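Local structure of ribonuclease P protein component 3 (Thermococcus kodakarensis KOD1, 3WYZ) at residues T37-L42 and A66-T71; L42-D47 and T71-L76; F122-A127 and K167-P172. The protein probably forms part of ribonuclease P, a complex of catalytic RNA and several protein subunits that trims the 5' ends of precursor tRNAs. One frame throughout, in Å; residues are numbered along the deposited sequence.

Contact 1 (T37-L42 and A66-T71); sequences TKKLVL and ALLLVT
Leu40, Leu68 and Val70 bury more surface than any other residues between two neighbouring parallel strands, and they show how one backbone ladder can serve two different faces. Leu40 pairs in register with Leu69, yet its hydrogen bonds go to the residues flanking that partner. Its N donates to Leu68 O at 2.8 Å, almost in line with the C=O bond, and its O accepts from Val70 N at 3.0 Å in a nearly straight bond (175°). Lys38 repeats the pattern two residues earlier, between Ala66 and Leu68, so Leu68 is held through both its N and its O. At the far end the ladder weakens: Leu42 N lies 3.3 Å from Val70 O.

On the face facing helices 48-62 and 74-83, the side chain of Leu40 leads with CD2, which meets Leu67 CD1 and Leu69 CD2, each at 3.8 Å. Leu40 runs alongside Leu69, both pointing the same way, but slants across Leu67. The other face bears Thr37, Lys39, Val41, Leu68 and Val70. There Thr37 CG2, anti to its own backbone N, presses on Leu68 CB at 3.5 Å, a tight fit, while Thr37 OG1 bonds to Asp17. Val70 turns CG2 into the slot between its backbone N and carbonyl carbon (chi1 -46°), and this methyl meets Val41 CG2 at 3.5 Å. Lys39 lays its CG beside Leu68 CD2, its amino end continuing to a salt bridge with Glu180.

The strands belong to the beta-alpha-beta unit 33-41, 48-62 and 65-70 of the TIM barrel-like fold. Their chemistry implies a division of labour: leucine methyls, with Lys38 beside them, meet the helices on one face, whereas the other mixes aliphatic contacts with polar ends paired to Asp17 and Glu180.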
ATOM      1  N   THR A  37       4.745  -2.854  -8.318  1.00 41.21           N
ATOM      2  CA  THR A  37       5.344  -3.250  -7.052  1.00 42.15           C
ATOM      3  C   THR A  37       6.087  -4.581  -7.187  1.00 44.59           C
ATOM      4  O   THR A  37       5.516  -5.582  -7.627  1.00 42.69           O
ATOM      5  CB  THR A  37       4.266  -3.373  -5.960  1.00 41.69           C
ATOM      6  OG1 THR A  37       3.625  -2.099  -5.776  1.00 40.38           O
ATOM      7  CG2 THR A  37       4.881  -3.828  -4.644  1.00 41.56           C
ATOM      8  N   LYS A  38       7.367  -4.577  -6.828  1.00 48.34           N
ATOM      9  CA  LYS A  38       8.153  -5.801  -6.769  1.00 53.11           C
ATOM     10  C   LYS A  38       8.061  -6.361  -5.353  1.00 51.84           C
ATOM     11  O   LYS A  38       8.481  -5.718  -4.393  1.00 51.75           O
ATOM     12  CB  LYS A  38       9.614  -5.527  -7.129  1.00 56.79           C
ATOM     13  CG  LYS A  38      10.498  -6.767  -7.140  1.00 59.61           C
ATOM     14  CD  LYS A  38      11.969  -6.405  -7.017  1.00 62.28           C
ATOM     15  CE  LYS A  38      12.860  -7.639  -7.096  1.00 64.23           C
ATOM     16  NZ  LYS A  38      12.651  -8.586  -5.968  1.00 67.61           N
ATOM     17  N   LYS A  39       7.500  -7.557  -5.232  1.00 54.12           N
ATOM     18  CA  LYS A  39       7.366  -8.223  -3.946  1.00 57.64           C
ATOM     19  C   LYS A  39       8.715  -8.824  -3.560  1.00 59.98           C
ATOM     20  O   LYS A  39       9.351  -9.504  -4.368  1.00 63.37           O
ATOM     21  CB  LYS A  39       6.284  -9.298  -4.030  1.00 59.33           C
ATOM     22  CG  LYS A  39       5.788  -9.798  -2.685  1.00 63.03           C
ATOM     23  CD  LYS A  39       4.436 -10.481  -2.826  1.00 64.65           C
ATOM     24  CE  LYS A  39       3.969 -11.075  -1.510  1.00 66.58           C
ATOM     25  NZ  LYS A  39       2.577 -11.594  -1.593  1.00 68.66           N
ATOM     26  N   LEU A  40       9.154  -8.559  -2.333  1.00 61.51           N
ATOM     27  CA  LEU A  40      10.494  -8.939  -1.892  1.00 62.20           C
ATOM     28  C   LEU A  40      10.495  -9.608  -0.515  1.00 62.45           C
ATOM     29  O   LEU A  40      10.264  -8.955   0.502  1.00 58.26           O
ATOM     30  CB  LEU A  40      11.388  -7.702  -1.872  1.00 64.56           C
ATOM     31  CG  LEU A  40      12.846  -7.894  -1.464  1.00 66.44           C
ATOM     32  CD1 LEU A  40      13.486  -9.044  -2.237  1.00 69.32           C
ATOM     33  CD2 LEU A  40      13.621  -6.601  -1.674  1.00 67.66           C
ATOM     34  N   VAL A  41      10.780 -10.912  -0.504  1.00 66.53           N
ATOM     35  CA  VAL A  41      10.810 -11.713   0.720  1.00 68.49           C
ATOM     36  C   VAL A  41      12.243 -11.828   1.227  1.00 70.67           C
ATOM     37  O   VAL A  41      13.122 -12.289   0.498  1.00 75.25           O
ATOM     38  CB  VAL A  41      10.249 -13.127   0.478  1.00 70.50           C
ATOM     39  CG1 VAL A  41      10.003 -13.837   1.804  1.00 70.22           C
ATOM     40  CG2 VAL A  41       8.968 -13.062  -0.354  1.00 70.61           C
ATOM     41  N   LEU A  42      12.468 -11.416   2.474  1.00 72.18           N
ATOM     42  CA  LEU A  42      13.816 -11.322   3.035  1.00 75.78           C
ATOM     43  C   LEU A  42      13.958 -12.007   4.397  1.00 79.99           C
ATOM     44  O   LEU A  42      13.180 -11.748   5.313  1.00 78.36           O
ATOM     45  CB  LEU A  42      14.221  -9.850   3.162  1.00 74.80           C
ATOM     46  CG  LEU A  42      15.163  -9.250   2.110  1.00 76.05           C
ATOM     47  CD1 LEU A  42      14.831  -9.700   0.695  1.00 74.72           C
ATOM     48  CD2 LEU A  42      15.153  -7.730   2.214  1.00 77.68           C
ATOM     49  N   ALA A  66       7.603   0.416  -7.000  1.00 44.53           N
ATOM     50  CA  ALA A  66       7.586   0.305  -5.541  1.00 44.79           C
ATOM     51  C   ALA A  66       8.221  -1.010  -5.111  1.00 46.09           C
ATOM     52  O   ALA A  66       8.212  -1.991  -5.853  1.00 48.70           O
ATOM     53  CB  ALA A  66       6.172   0.397  -5.021  1.00 43.68           C
ATOM     54  N   LEU A  67       8.776  -1.019  -3.908  1.00 48.42           N
ATOM     55  CA  LEU A  67       9.393  -2.206  -3.349  1.00 51.35           C
ATOM     56  C   LEU A  67       8.622  -2.638  -2.104  1.00 51.96           C
ATOM     57  O   LEU A  67       8.595  -1.913  -1.104  1.00 58.56           O
ATOM     58  CB  LEU A  67      10.847  -1.904  -3.001  1.00 54.08           C
ATOM     59  CG  LEU A  67      11.742  -3.091  -2.657  1.00 57.75           C
ATOM     60  CD1 LEU A  67      11.938  -3.994  -3.869  1.00 58.37           C
ATOM     61  CD2 LEU A  67      13.077  -2.577  -2.139  1.00 59.06           C
ATOM     62  N   LEU A  68       7.995  -3.808  -2.166  1.00 49.53           N
ATOM     63  CA  LEU A  68       7.215  -4.322  -1.040  1.00 49.77           C
ATOM     64  C   LEU A  68       8.024  -5.328  -0.229  1.00 49.46           C
ATOM     65  O   LEU A  68       8.298  -6.437  -0.695  1.00 47.68           O
ATOM     66  CB  LEU A  68       5.914  -4.963  -1.531  1.00 48.35           C
ATOM     67  CG  LEU A  68       5.055  -5.646  -0.458  1.00 50.16           C
ATOM     68  CD1 LEU A  68       4.486  -4.629   0.515  1.00 51.13           C
ATOM     69  CD2 LEU A  68       3.947  -6.459  -1.104  1.00 50.27           C
ATOM     70  N   LEU A  69       8.387  -4.936   0.988  1.00 50.32           N
ATOM     71  CA  LEU A  69       9.147  -5.794   1.885  1.00 53.39           C
ATOM     72  C   LEU A  69       8.210  -6.643   2.731  1.00 55.25           C
ATOM     73  O   LEU A  69       7.375  -6.113   3.467  1.00 50.57           O
ATOM     74  CB  LEU A  69      10.041  -4.960   2.808  1.00 53.81           C
ATOM     75  CG  LEU A  69      11.024  -3.988   2.161  1.00 55.35           C
ATOM     76  CD1 LEU A  69      11.877  -3.336   3.243  1.00 56.85           C
ATOM     77  CD2 LEU A  69      11.897  -4.676   1.116  1.00 57.44           C
ATOM     78  N   VAL A  70       8.349  -7.962   2.614  1.00 59.51           N
ATOM     79  CA  VAL A  70       7.667  -8.891   3.509  1.00 63.24           C
ATOM     80  C   VAL A  70       8.741  -9.628   4.320  1.00 65.03           C
ATOM     81  O   VAL A  70       9.622 -10.282   3.761  1.00 63.32           O
ATOM     82  CB  VAL A  70       6.729  -9.856   2.745  1.00 64.88           C
ATOM     83  CG1 VAL A  70       5.880  -9.089   1.736  1.00 65.08           C
ATOM     84  CG2 VAL A  70       7.495 -10.952   2.029  1.00 66.67           C
ATOM     85  N   THR A  71       8.685  -9.477   5.639  1.00 68.67           N
ATOM     86  CA  THR A  71       9.707 -10.032   6.525  1.00 72.02           C
ATOM     87  C   THR A  71       9.253 -10.000   7.983  1.00 71.47           C
ATOM     88  O   THR A  71       8.290  -9.315   8.331  1.00 69.07           O
ATOM     89  CB  THR A  71      11.049  -9.272   6.389  1.00 74.41           C
ATOM     90  OG1 THR A  71      12.021  -9.845   7.272  1.00 81.28           O
ATOM     91  CG2 THR A  71      10.891  -7.793   6.723  1.00 74.18           C
TER

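Contact 2 (L42-D47 and T71-L76); sequences LEDPPD and TRKPSL
Leu76 fills the tight side of this contact by spreading its two methyls under the chain that turns away at Leu42 and Asp44. CD2 reaches Leu42 CB at 3.8 Å and lies equally near Asp44 CB, which CD1 also touches. Leu76 CG stands anti to the carbonyl carbon (chi1 -78°), a setting that carries both methyls from the first turn of helix 74-83 to the opposite loop. That turn is fastened by a backbone bond from Leu76 N to Lys73 O.

Residues 42-47 lie in a beta-alpha loop, one of the turns by which a TIM barrel-like chain passes from the C-terminal end of a strand into the next helix, and 71-76 run from another such loop into the first turn of helix 74-83. The two follow strands 33-41 and 65-70, and each leads to a helix of the outer layer.

Toward solvent the fit loosens. Lys73 stretches out beyond CG and crosses Asp44 at a slant; its NZ forms a salt bridge to Asp44 OD2 whose hydrogen bond, at 3.1 Å, is weak. On the way its CD passes 3.8 Å from Asp44 CB, so the lysine contributes aliphatic contact as well as charge. Glu43 adds a second acidic group, though Glu43 OE1 stays 5.6 Å from Lys73 NZ. A methionine in place of Lys73 would probably leave the Asp44 carboxylate without its charged mate across the loops. Nearer the strand ends, one water joins the backbones, donating to Leu42 O at 2.8 Å and accepting from Arg72 N at 2.9 Å.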
ATOM      1  N   LEU A  42      12.468 -11.416   2.474  1.00 72.18           N
ATOM      2  CA  LEU A  42      13.816 -11.322   3.035  1.00 75.78           C
ATOM      3  C   LEU A  42      13.958 -12.007   4.397  1.00 79.99           C
ATOM      4  O   LEU A  42      13.180 -11.748   5.313  1.00 78.36           O
ATOM      5  CB  LEU A  42      14.221  -9.850   3.162  1.00 74.80           C
ATOM      6  CG  LEU A  42      15.163  -9.250   2.110  1.00 76.05           C
ATOM      7  CD1 LEU A  42      14.831  -9.700   0.695  1.00 74.72           C
ATOM      8  CD2 LEU A  42      15.153  -7.730   2.214  1.00 77.68           C
ATOM      9  N   GLU A  43      14.961 -12.877   4.508  1.00 85.89           N
ATOM     10  CA  GLU A  43      15.386 -13.448   5.790  1.00 92.30           C
ATOM     11  C   GLU A  43      16.829 -13.986   5.668  1.00 95.94           C
ATOM     12  O   GLU A  43      17.042 -15.196   5.567  1.00 96.26           O
ATOM     13  CB  GLU A  43      14.419 -14.538   6.271  1.00 92.65           C
ATOM     14  CG  GLU A  43      13.976 -15.538   5.213  1.00 95.41           C
ATOM     15  CD  GLU A  43      13.286 -16.757   5.809  1.00 98.12           C
ATOM     16  OE1 GLU A  43      12.900 -16.717   6.999  1.00 97.86           O
ATOM     17  OE2 GLU A  43      13.134 -17.760   5.083  1.00101.31           O
ATOM     18  N   ASP A  44      17.823 -13.095   5.668  1.00 96.82           N
ATOM     19  CA  ASP A  44      17.625 -11.651   5.856  1.00 97.90           C
ATOM     20  C   ASP A  44      18.184 -10.800   4.696  1.00 98.85           C
ATOM     21  O   ASP A  44      17.587 -10.801   3.621  1.00 98.66           O
ATOM     22  CB  ASP A  44      18.075 -11.193   7.263  1.00101.16           C
ATOM     23  CG  ASP A  44      19.085 -12.143   7.917  1.00102.40           C
ATOM     24  OD1 ASP A  44      19.665 -13.005   7.219  1.00100.84           O
ATOM     25  OD2 ASP A  44      19.296 -12.021   9.144  1.00104.13           O
ATOM     26  N   PRO A  45      19.328 -10.103   4.882  1.00100.09           N
ATOM     27  CA  PRO A  45      19.532  -8.944   4.010  1.00102.95           C
ATOM     28  C   PRO A  45      19.910  -9.269   2.555  1.00105.88           C
ATOM     29  O   PRO A  45      20.261 -10.410   2.249  1.00106.51           O
ATOM     30  CB  PRO A  45      20.688  -8.219   4.693  1.00101.67           C
ATOM     31  CG  PRO A  45      21.519  -9.328   5.246  1.00101.49           C
ATOM     32  CD  PRO A  45      20.591 -10.481   5.547  1.00100.63           C
ATOM     33  N   PRO A  46      19.832  -8.261   1.662  1.00108.37           N
ATOM     34  CA  PRO A  46      20.290  -8.375   0.271  1.00108.46           C
ATOM     35  C   PRO A  46      21.828  -8.345   0.201  1.00108.06           C
ATOM     36  O   PRO A  46      22.446  -8.075   1.231  1.00106.58           O
ATOM     37  CB  PRO A  46      19.658  -7.152  -0.402  1.00109.72           C
ATOM     38  CG  PRO A  46      19.481  -6.160   0.690  1.00109.72           C
ATOM     39  CD  PRO A  46      19.196  -6.955   1.928  1.00109.26           C
ATOM     40  N   ASP A  47      22.485  -8.595  -0.941  1.00109.60           N
ATOM     41  CA  ASP A  47      21.938  -8.747  -2.308  1.00109.92           C
ATOM     42  C   ASP A  47      21.623  -7.393  -2.968  1.00108.40           C
ATOM     43  O   ASP A  47      20.713  -7.293  -3.793  1.00110.51           O
ATOM     44  CB  ASP A  47      20.731  -9.706  -2.370  1.00110.92           C
ATOM     45  CG  ASP A  47      20.557 -10.347  -3.740  1.00111.63           C
ATOM     46  OD1 ASP A  47      21.550 -10.863  -4.299  1.00110.52           O
ATOM     47  OD2 ASP A  47      19.416 -10.343  -4.252  1.00113.08           O
ATOM     48  N   THR A  71       8.685  -9.477   5.639  1.00 68.67           N
ATOM     49  CA  THR A  71       9.707 -10.032   6.525  1.00 72.02           C
ATOM     50  C   THR A  71       9.253 -10.000   7.983  1.00 71.47           C
ATOM     51  O   THR A  71       8.290  -9.315   8.331  1.00 69.07           O
ATOM     52  CB  THR A  71      11.049  -9.272   6.389  1.00 74.41           C
ATOM     53  OG1 THR A  71      12.021  -9.845   7.272  1.00 81.28           O
ATOM     54  CG2 THR A  71      10.891  -7.793   6.723  1.00 74.18           C
ATOM     55  N   ARG A  72       9.954 -10.758   8.822  1.00 74.96           N
ATOM     56  CA  ARG A  72       9.693 -10.784  10.259  1.00 77.85           C
ATOM     57  C   ARG A  72      10.925 -10.315  11.032  1.00 77.68           C
ATOM     58  O   ARG A  72      11.203 -10.803  12.127  1.00 81.73           O
ATOM     59  CB  ARG A  72       9.289 -12.197  10.705  1.00 81.85           C
ATOM     60  CG  ARG A  72       8.011 -12.730  10.071  1.00 86.20           C
ATOM     61  CD  ARG A  72       6.821 -11.814  10.334  1.00 88.89           C
ATOM     62  NE  ARG A  72       5.552 -12.539  10.346  1.00 90.89           N
ATOM     63  CZ  ARG A  72       5.078 -13.226  11.384  1.00 93.24           C
ATOM     64  NH1 ARG A  72       5.762 -13.307  12.524  1.00 94.02           N
ATOM     65  NH2 ARG A  72       3.907 -13.844  11.280  1.00 94.03           N
ATOM     66  N   LYS A  73      11.656  -9.361  10.459  1.00 76.29           N
ATOM     67  CA  LYS A  73      12.853  -8.815  11.091  1.00 78.28           C
ATOM     68  C   LYS A  73      12.875  -7.298  10.937  1.00 77.16           C
ATOM     69  O   LYS A  73      13.214  -6.792   9.869  1.00 79.46           O
ATOM     70  CB  LYS A  73      14.109  -9.437  10.478  1.00 81.11           C
ATOM     71  CG  LYS A  73      14.263 -10.919  10.784  1.00 83.99           C
ATOM     72  CD  LYS A  73      15.450 -11.530  10.059  1.00 87.41           C
ATOM     73  CE  LYS A  73      15.492 -13.036  10.267  1.00 89.68           C
ATOM     74  NZ  LYS A  73      16.706 -13.655   9.671  1.00 90.81           N
ATOM     75  N   PRO A  74      12.497  -6.565  12.003  1.00 76.21           N
ATOM     76  CA  PRO A  74      12.477  -5.098  12.016  1.00 76.22           C
ATOM     77  C   PRO A  74      13.759  -4.424  11.515  1.00 77.62           C
ATOM     78  O   PRO A  74      13.691  -3.392  10.842  1.00 79.53           O
ATOM     79  CB  PRO A  74      12.252  -4.781  13.494  1.00 76.34           C
ATOM     80  CG  PRO A  74      11.416  -5.911  13.977  1.00 76.73           C
ATOM     81  CD  PRO A  74      11.925  -7.120  13.246  1.00 76.57           C
ATOM     82  N   SER A  75      14.912  -5.004  11.837  1.00 78.64           N
ATOM     83  CA  SER A  75      16.209  -4.437  11.450  1.00 80.89           C
ATOM     84  C   SER A  75      16.390  -4.282   9.933  1.00 78.78           C
ATOM     85  O   SER A  75      17.146  -3.423   9.482  1.00 80.41           O
ATOM     86  CB  SER A  75      17.351  -5.291  12.022  1.00 82.37           C
ATOM     87  OG  SER A  75      17.188  -6.662  11.691  1.00 81.85           O
ATOM     88  N   LEU A  76      15.699  -5.112   9.157  1.00 76.92           N
ATOM     89  CA  LEU A  76      15.775  -5.052   7.692  1.00 78.08           C
ATOM     90  C   LEU A  76      15.072  -3.819   7.112  1.00 77.06           C
ATOM     91  O   LEU A  76      15.504  -3.287   6.090  1.00 74.31           O
ATOM     92  CB  LEU A  76      15.189  -6.322   7.066  1.00 78.57           C
ATOM     93  CG  LEU A  76      16.074  -7.577   7.067  1.00 81.60           C
ATOM     94  CD1 LEU A  76      16.705  -7.877   8.421  1.00 84.04           C
ATOM     95  CD2 LEU A  76      15.256  -8.765   6.603  1.00 82.18           C
TER
HETATM   96  O   HOH W   1      11.729 -12.657   7.522  1.00 49.19           O

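Contact 3 (F122-A127 and K167-P172); sequences FDHTLA and KKYRVP
Tyr169 reaches across to the first turn of helix 124-133 and meets His124 through a hydrogen bond between Tyr169 OH and His124 ND1, 2.9 Å long. Either group could be the donor. Each polar atom lies in the plane of the other's ring, at its edge, and the two rings stand steeply to one another, their planes at 72°. With both polar atoms at ring edges, the rings meet rim to rim, neither stacked over the other.

The torsions explain the reach. Tyr169 has CG anti to its carbonyl carbon (chi1 -76°), which brings the ring up to Ala127; its CD1 comes within 3.5 Å of Ala127 CB, the small methyl letting the ring settle close to the helix. His124 has a similar first torsion, and its ring is turned about CB-CG so that ND1, rather than NE2, faces the phenol. Lys168, bent at chi3 (-74°), curls back until its NZ is 3.8 Å from His124 CE1. A positive charge there, together with the helix N-terminus, would probably disfavour protonation of the imidazole. Farther along the chain, Val171 directs CG2, which stands beside its own backbone N, toward Ala127 O at 3.3 Å, while its side chain also touches Ala130 and Ala131.

Both helix ends are finished by classical devices. Asp123 is the N-cap of helix 124-133, its OD1 accepting from Leu126 N at 2.8 Å. Arg170, with positive phi, closes helix 149-168 in a Schellman motif, and the chain then turns through Val171 toward strand 173-176. The arrangement is that of two helices in the outer layer of a TIM barrel-like fold, joined where one begins and the other hands over to its next strand.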
ATOM      1  N   PHE A 122      -3.607  -1.924  14.274  1.00 44.57           N
ATOM      2  CA  PHE A 122      -3.482  -0.477  14.172  1.00 44.04           C
ATOM      3  C   PHE A 122      -4.288   0.115  15.323  1.00 44.26           C
ATOM      4  O   PHE A 122      -5.412  -0.316  15.582  1.00 45.47           O
ATOM      5  CB  PHE A 122      -4.035  -0.012  12.822  1.00 42.45           C
ATOM      6  CG  PHE A 122      -3.515   1.318  12.364  1.00 40.23           C
ATOM      7  CD1 PHE A 122      -2.223   1.438  11.879  1.00 40.26           C
ATOM      8  CD2 PHE A 122      -4.328   2.445  12.373  1.00 40.17           C
ATOM      9  CE1 PHE A 122      -1.744   2.655  11.441  1.00 38.85           C
ATOM     10  CE2 PHE A 122      -3.856   3.668  11.929  1.00 38.06           C
ATOM     11  CZ  PHE A 122      -2.563   3.770  11.462  1.00 39.30           C
ATOM     12  N   ASP A 123      -3.701   1.088  16.011  1.00 44.25           N
ATOM     13  CA  ASP A 123      -4.298   1.675  17.207  1.00 44.78           C
ATOM     14  C   ASP A 123      -3.920   3.155  17.338  1.00 43.84           C
ATOM     15  O   ASP A 123      -3.197   3.691  16.496  1.00 40.63           O
ATOM     16  CB  ASP A 123      -3.852   0.886  18.448  1.00 47.15           C
ATOM     17  CG  ASP A 123      -2.330   0.767  18.567  1.00 49.59           C
ATOM     18  OD1 ASP A 123      -1.594   1.455  17.822  1.00 50.03           O
ATOM     19  OD2 ASP A 123      -1.868  -0.026  19.421  1.00 52.56           O
ATOM     20  N   HIS A 124      -4.424   3.805  18.385  1.00 42.73           N
ATOM     21  CA  HIS A 124      -4.099   5.207  18.663  1.00 45.62           C
ATOM     22  C   HIS A 124      -2.598   5.484  18.605  1.00 45.87           C
ATOM     23  O   HIS A 124      -2.184   6.525  18.084  1.00 47.57           O
ATOM     24  CB  HIS A 124      -4.649   5.627  20.032  1.00 47.21           C
ATOM     25  CG  HIS A 124      -6.142   5.758  20.072  1.00 48.91           C
ATOM     26  ND1 HIS A 124      -6.801   6.905  19.682  1.00 49.33           N
ATOM     27  CD2 HIS A 124      -7.104   4.887  20.462  1.00 49.53           C
ATOM     28  CE1 HIS A 124      -8.105   6.735  19.827  1.00 50.13           C
ATOM     29  NE2 HIS A 124      -8.314   5.518  20.299  1.00 51.34           N
ATOM     30  N   THR A 125      -1.795   4.555  19.132  1.00 44.84           N
ATOM     31  CA  THR A 125      -0.336   4.690  19.157  1.00 45.68           C
ATOM     32  C   THR A 125       0.260   4.705  17.745  1.00 44.69           C
ATOM     33  O   THR A 125       0.976   5.633  17.380  1.00 42.70           O
ATOM     34  CB  THR A 125       0.321   3.548  19.972  1.00 47.01           C
ATOM     35  OG1 THR A 125      -0.155   3.583  21.324  1.00 47.80           O
ATOM     36  CG2 THR A 125       1.849   3.662  19.972  1.00 45.52           C
ATOM     37  N   LEU A 126      -0.034   3.672  16.958  1.00 45.79           N
ATOM     38  CA  LEU A 126       0.490   3.582  15.592  1.00 43.82           C
ATOM     39  C   LEU A 126      -0.080   4.663  14.688  1.00 42.14           C
ATOM     40  O   LEU A 126       0.621   5.170  13.805  1.00 43.70           O
ATOM     41  CB  LEU A 126       0.200   2.213  14.989  1.00 45.76           C
ATOM     42  CG  LEU A 126       0.949   1.024  15.589  1.00 47.41           C
ATOM     43  CD1 LEU A 126       0.341  -0.294  15.136  1.00 48.17           C
ATOM     44  CD2 LEU A 126       2.417   1.092  15.210  1.00 48.65           C
ATOM     45  N   ALA A 127      -1.345   5.015  14.906  1.00 40.21           N
ATOM     46  CA  ALA A 127      -1.999   6.055  14.112  1.00 41.87           C
ATOM     47  C   ALA A 127      -1.300   7.386  14.322  1.00 42.17           C
ATOM     48  O   ALA A 127      -1.043   8.117  13.361  1.00 42.06           O
ATOM     49  CB  ALA A 127      -3.474   6.166  14.473  1.00 41.30           C
ATOM     50  N   LYS A 167      -8.454   8.519   9.760  1.00 41.19           N
ATOM     51  CA  LYS A 167      -9.193   9.754   9.559  1.00 44.49           C
ATOM     52  C   LYS A 167      -9.012  10.733  10.722  1.00 44.53           C
ATOM     53  O   LYS A 167      -8.817  11.937  10.501  1.00 41.82           O
ATOM     54  CB  LYS A 167     -10.673   9.449   9.343  1.00 46.51           C
ATOM     55  CG  LYS A 167     -11.484  10.627   8.827  1.00 49.62           C
ATOM     56  CD  LYS A 167     -12.529  11.064   9.834  1.00 54.53           C
ATOM     57  CE  LYS A 167     -13.597  11.941   9.194  1.00 57.62           C
ATOM     58  NZ  LYS A 167     -14.870  11.905   9.972  1.00 60.47           N
ATOM     59  N   LYS A 168      -9.062  10.212  11.950  1.00 43.56           N
ATOM     60  CA  LYS A 168      -8.935  11.038  13.148  1.00 44.86           C
ATOM     61  C   LYS A 168      -7.536  11.639  13.283  1.00 44.94           C
ATOM     62  O   LYS A 168      -7.389  12.812  13.603  1.00 43.59           O
ATOM     63  CB  LYS A 168      -9.259  10.222  14.403  1.00 49.16           C
ATOM     64  CG  LYS A 168      -9.519  11.076  15.638  1.00 51.09           C
ATOM     65  CD  LYS A 168      -9.673  10.232  16.887  1.00 54.38           C
ATOM     66  CE  LYS A 168     -11.007   9.499  16.930  1.00 57.19           C
ATOM     67  NZ  LYS A 168     -10.915   8.252  17.745  1.00 59.49           N
ATOM     68  N   TYR A 169      -6.513  10.827  13.034  1.00 45.05           N
ATOM     69  CA  TYR A 169      -5.127  11.271  13.157  1.00 45.56           C
ATOM     70  C   TYR A 169      -4.580  11.918  11.879  1.00 45.28           C
ATOM     71  O   TYR A 169      -3.411  12.283  11.819  1.00 43.65           O
ATOM     72  CB  TYR A 169      -4.246  10.096  13.589  1.00 45.75           C
ATOM     73  CG  TYR A 169      -4.397   9.766  15.053  1.00 47.28           C
ATOM     74  CD1 TYR A 169      -5.371   8.876  15.491  1.00 47.90           C
ATOM     75  CD2 TYR A 169      -3.574  10.362  16.007  1.00 48.47           C
ATOM     76  CE1 TYR A 169      -5.517   8.580  16.835  1.00 47.30           C
ATOM     77  CE2 TYR A 169      -3.718  10.074  17.354  1.00 47.59           C
ATOM     78  CZ  TYR A 169      -4.686   9.183  17.759  1.00 46.56           C
ATOM     79  OH  TYR A 169      -4.823   8.892  19.090  1.00 48.48           O
ATOM     80  N   ARG A 170      -5.422  12.056  10.858  1.00 46.55           N
ATOM     81  CA  ARG A 170      -5.030  12.685   9.596  1.00 46.63           C
ATOM     82  C   ARG A 170      -3.806  11.997   8.992  1.00 43.70           C
ATOM     83  O   ARG A 170      -2.846  12.648   8.598  1.00 43.66           O
ATOM     84  CB  ARG A 170      -4.802  14.193   9.789  1.00 51.72           C
ATOM     85  CG  ARG A 170      -5.936  14.897  10.524  1.00 55.82           C
ATOM     86  CD  ARG A 170      -6.059  16.363  10.134  1.00 62.05           C
ATOM     87  NE  ARG A 170      -6.639  16.539   8.797  1.00 67.89           N
ATOM     88  CZ  ARG A 170      -6.954  17.715   8.242  1.00 71.87           C
ATOM     89  NH1 ARG A 170      -6.755  18.860   8.898  1.00 72.79           N
ATOM     90  NH2 ARG A 170      -7.477  17.750   7.016  1.00 71.34           N
ATOM     91  N   VAL A 171      -3.852  10.668   8.932  1.00 40.82           N
ATOM     92  CA  VAL A 171      -2.753   9.882   8.377  1.00 38.70           C
ATOM     93  C   VAL A 171      -2.973   9.794   6.871  1.00 40.33           C
ATOM     94  O   VAL A 171      -4.109   9.613   6.436  1.00 40.62           O
ATOM     95  CB  VAL A 171      -2.707   8.450   8.957  1.00 37.95           C
ATOM     96  CG1 VAL A 171      -1.497   7.689   8.419  1.00 38.79           C
ATOM     97  CG2 VAL A 171      -2.671   8.477  10.475  1.00 38.61           C
ATOM     98  N   PRO A 172      -1.904   9.935   6.068  1.00 39.84           N
ATOM     99  CA  PRO A 172      -2.098   9.745   4.628  1.00 40.89           C
ATOM    100  C   PRO A 172      -2.559   8.324   4.323  1.00 41.68           C
ATOM    101  O   PRO A 172      -2.261   7.405   5.086  1.00 43.44           O
ATOM    102  CB  PRO A 172      -0.704   9.997   4.040  1.00 40.72           C
ATOM    103  CG  PRO A 172       0.030  10.788   5.082  1.00 41.64           C
ATOM    104  CD  PRO A 172      -0.519  10.324   6.399  1.00 40.16           C
TER

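How the contacts relate
Contacts 1 and 2 form one continuous seam: they share Leu42 and Thr71, near which the strand ladder gives way to loop contacts, and their centres lie 10 Å apart. What begins as a backbone ladder thus continues as side-chain and water-mediated contact. Contact 3 stands apart, later in the chain, its centre 24 Å from that of contact 1 and 26 Å from that of contact 2. It touches neither; the nearest atoms are about 14 Å and 11 Å away. All three join elements of the same barrel-like domain that are separated along the chain. A glycerol, probably from crystallisation, lies about 4 Å from the side chain of Lys39 in contact 1.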